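Local coordinates for protein alpha-glucosidase (Pseudoalteromonas sp. K8, PDB 5HQA) that hydrolyses alpha-glucosides as a calcium-containing, chloride-activated member of glycoside hydrolase family 97, here holding the inhibitor acarbose in its active-site pocket, at residues A[308-313]-A[351-356]. Residues are numbered along the deposited sequence; the frame is centred on the assembly and turned at random.
Sequences VLVEGW and VQLIGH. With AC1 (4,6-dideoxy-4-{[(1S,4R,5S,6S)-4,5,6-trihydroxy-3-(hydroxymethyl)cyclohex-2-en-1-yl]amino}-alpha-D-glucopyranose), chain B.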
loop_
_atom_site.group_PDB
_atom_site.type_symbol
_atom_site.label_atom_id
_atom_site.label_comp_id
_atom_site.label_asym_id
_atom_site.label_seq_id
_atom_site.Cartn_x
_atom_site.Cartn_y
_atom_site.Cartn_z
ATOM N N VAL A 308 15.492 -7.722 -13.250
ATOM C CA VAL A 308 14.972 -6.979 -14.393
ATOM C C VAL A 308 13.542 -7.442 -14.637
ATOM O O VAL A 308 13.316 -8.606 -14.987
ATOM C CB VAL A 308 15.827 -7.178 -15.652
ATOM C CG1 VAL A 308 15.176 -6.490 -16.847
ATOM C CG2 VAL A 308 17.247 -6.668 -15.420
ATOM N N LEU A 309 12.580 -6.546 -14.436
ATOM C CA LEU A 309 11.212 -6.793 -14.870
ATOM C C LEU A 309 11.124 -6.669 -16.384
ATOM O O LEU A 309 11.694 -5.749 -16.974
ATOM C CB LEU A 309 10.264 -5.784 -14.220
ATOM C CG LEU A 309 8.825 -5.720 -14.749
ATOM C CD1 LEU A 309 8.005 -6.949 -14.306
ATOM C CD2 LEU A 309 8.146 -4.412 -14.306
ATOM N N VAL A 310 10.400 -7.586 -17.024
ATOM C CA VAL A 310 10.167 -7.504 -18.463
ATOM C C VAL A 310 8.687 -7.736 -18.727
ATOM O O VAL A 310 8.166 -8.819 -18.431
ATOM C CB VAL A 310 11.010 -8.514 -19.258
ATOM C CG1 VAL A 310 10.738 -8.342 -20.729
ATOM C CG2 VAL A 310 12.490 -8.331 -18.979
ATOM N N GLU A 311 8.014 -6.723 -19.279
ATOM C CA GLU A 311 6.610 -6.827 -19.661
ATOM C C GLU A 311 6.489 -6.996 -21.170
ATOM O O GLU A 311 7.275 -6.439 -21.942
ATOM C CB GLU A 311 5.812 -5.598 -19.213
ATOM C CG GLU A 311 5.862 -5.382 -17.721
ATOM C CD GLU A 311 4.893 -4.322 -17.244
ATOM O OE1 GLU A 311 4.256 -3.658 -18.088
ATOM O OE2 GLU A 311 4.781 -4.146 -16.010
ATOM N N GLY A 312 5.489 -7.767 -21.583
ATOM C CA GLY A 312 5.300 -8.051 -22.989
ATOM C C GLY A 312 6.054 -9.258 -23.485
ATOM O O GLY A 312 6.258 -9.389 -24.698
ATOM N N TRP A 313 6.482 -10.144 -22.585
ATOM C CA TRP A 313 7.273 -11.304 -22.976
ATOM C C TRP A 313 6.410 -12.440 -23.512
ATOM O O TRP A 313 6.908 -13.272 -24.277
ATOM C CB TRP A 313 8.092 -11.804 -21.777
ATOM C CG TRP A 313 7.212 -12.351 -20.681
ATOM C CD1 TRP A 313 6.648 -11.649 -19.646
ATOM C CD2 TRP A 313 6.766 -13.705 -20.536
ATOM N NE1 TRP A 313 5.890 -12.488 -18.866
ATOM C CE2 TRP A 313 5.943 -13.754 -19.390
ATOM C CE3 TRP A 313 6.986 -14.882 -21.265
ATOM C CZ2 TRP A 313 5.341 -14.936 -18.950
ATOM C CZ3 TRP A 313 6.388 -16.059 -20.828
ATOM C CH2 TRP A 313 5.573 -16.074 -19.678
ATOM N N VAL A 351 21.822 -11.544 -12.029
ATOM C CA VAL A 351 20.651 -10.678 -12.077
ATOM C C VAL A 351 19.451 -11.532 -12.439
ATOM O O VAL A 351 19.502 -12.298 -13.407
ATOM C CB VAL A 351 20.837 -9.555 -13.109
ATOM C CG1 VAL A 351 19.555 -8.714 -13.206
ATOM C CG2 VAL A 351 22.058 -8.716 -12.762
ATOM N N GLN A 352 18.367 -11.403 -11.693
ATOM C CA GLN A 352 17.242 -12.276 -11.975
ATOM C C GLN A 352 16.248 -11.634 -12.926
ATOM O O GLN A 352 16.130 -10.409 -13.006
ATOM C CB GLN A 352 16.546 -12.687 -10.686
ATOM C CG GLN A 352 17.177 -13.935 -10.125
ATOM C CD GLN A 352 16.545 -14.313 -8.857
ATOM O OE1 GLN A 352 16.654 -13.586 -7.877
ATOM N NE2 GLN A 352 15.836 -15.436 -8.851
ATOM N N LEU A 353 15.558 -12.482 -13.681
ATOM C CA LEU A 353 14.374 -12.047 -14.400
ATOM C C LEU A 353 13.218 -11.930 -13.415
ATOM O O LEU A 353 13.002 -12.828 -12.594
ATOM C CB LEU A 353 14.036 -13.040 -15.512
ATOM C CG LEU A 353 12.750 -12.820 -16.304
ATOM C CD1 LEU A 353 12.833 -11.550 -17.132
ATOM C CD2 LEU A 353 12.485 -14.025 -17.194
ATOM N N ILE A 354 12.495 -10.817 -13.470
ATOM C CA ILE A 354 11.281 -10.639 -12.683
ATOM C C ILE A 354 10.104 -10.906 -13.613
ATOM O O ILE A 354 10.013 -10.312 -14.694
ATOM C CB ILE A 354 11.222 -9.238 -12.053
ATOM C CG1 ILE A 354 12.316 -9.123 -10.990
ATOM C CG2 ILE A 354 9.857 -8.957 -11.461
ATOM C CD1 ILE A 354 12.565 -7.714 -10.530
ATOM N N GLY A 355 9.232 -11.843 -13.217
ATOM C CA GLY A 355 8.146 -12.268 -14.076
ATOM C C GLY A 355 7.006 -11.263 -14.111
ATOM O O GLY A 355 6.933 -10.326 -13.312
ATOM N N HIS A 356 6.099 -11.466 -15.064
ATOM C CA HIS A 356 5.000 -10.526 -15.263
ATOM C C HIS A 356 3.791 -11.277 -15.786
ATOM O O HIS A 356 3.878 -11.943 -16.823
ATOM C CB HIS A 356 5.377 -9.410 -16.238
ATOM C CG HIS A 356 4.326 -8.352 -16.353
ATOM N ND1 HIS A 356 3.777 -7.973 -17.560
ATOM C CD2 HIS A 356 3.706 -7.609 -15.405
ATOM C CE1 HIS A 356 2.875 -7.027 -17.351
ATOM N NE2 HIS A 356 2.813 -6.787 -16.052
HETATM C C1 AC1 B . -4.867 1.709 -17.480
HETATM O O2 AC1 B . -5.849 2.144 -15.340
HETATM C C2 AC1 B . -4.908 1.294 -16.017
HETATM C C4A AC1 B . 1.911 -2.024 -16.285
HETATM C C3 AC1 B . -3.546 1.361 -15.381
HETATM O O3 AC1 B . -3.630 1.034 -13.982
HETATM C C4 AC1 B . -2.596 0.449 -16.111
HETATM N N4A AC1 B . -1.306 0.225 -15.383
HETATM C C5 AC1 B . -2.402 1.213 -17.411
HETATM O O5 AC1 B . -3.673 1.132 -18.182
HETATM C C6 AC1 B . -1.286 0.715 -18.276
HETATM C C1B AC1 B . -0.890 -1.218 -15.263
HETATM C C2B AC1 B . 0.510 -1.332 -14.360
HETATM O O2B AC1 B . 0.311 -0.582 -13.162
HETATM C C3B AC1 B . 1.633 -0.931 -15.104
HETATM O O3B AC1 B . 2.840 -0.838 -14.307
HETATM O O4 AC1 B . 2.954 -1.576 -17.128
HETATM C C5B AC1 B . 0.739 -2.308 -17.080
HETATM C C7B AC1 B . -0.726 -1.896 -16.505
HETATM C C6B AC1 B . 0.837 -3.471 -18.081
HETATM O O6B AC1 B . 0.809 -4.660 -17.354
HETATM O O HOH W 1 9.212 -11.039 -17.181
HETATM O O HOH W 2 4.363 -9.471 -19.825
#
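E311 lies flat over one face of the H356 imidazole, its carboxylate and the ring only 4° from parallel. CG sits over the ring centre, 3.4 Å from the centroid in a CH-pi contact, with the carboxylate stacked beside it, and the chain runs on extended, carrying OE1 to the inhibitor's terminal ring, whose O4 donates a hydrogen bond of 2.6 Å to it. W280 also binds OE1, and OE2 forms a salt bridge with K386, so both carboxylate oxygens are tied down. H356 meets the hydroxymethyl group of the inhibitor's cyclitol ring differently: O6B sits in the imidazole plane, at the edge, 3.1 Å from CE1. At ND1 a water bridges to the backbone N of G312, which is likely to help hold the ring's rotation. Replacing H356 by an alanine would probably strip the E311 side chain of its flat support and leave that water without its ring partner.

Ligand-contacting side chains at the C-terminal ends of the strands, E311 just past 307-310 and H356 still within 352-358, illustrate the TIM-barrel catalytic domain, in which these two are parallel neighbours. The strands are joined through V308 N to Q352 O and I354 N to V308 O, both 2.8 Å. They then spread apart, for V310 N lies 3.6 Å from I354 O and finds no partner, while a water donates to both V310 O and I354 O and fills the widening seam.

Beyond the seam, W313 turns back with CG wedged between its backbone N and carbonyl carbon (chi1 66°), and NE1 donates in the ring plane to a lone pair of H356 O, 2.9 Å away. Y377 holds the backbone N of the same histidine. On one face of the sheet L309 CD1 packs on I354 CG2; on the other, toward helix 290-303, V310 CG2 meets L353 CD1 at 3.7 Å.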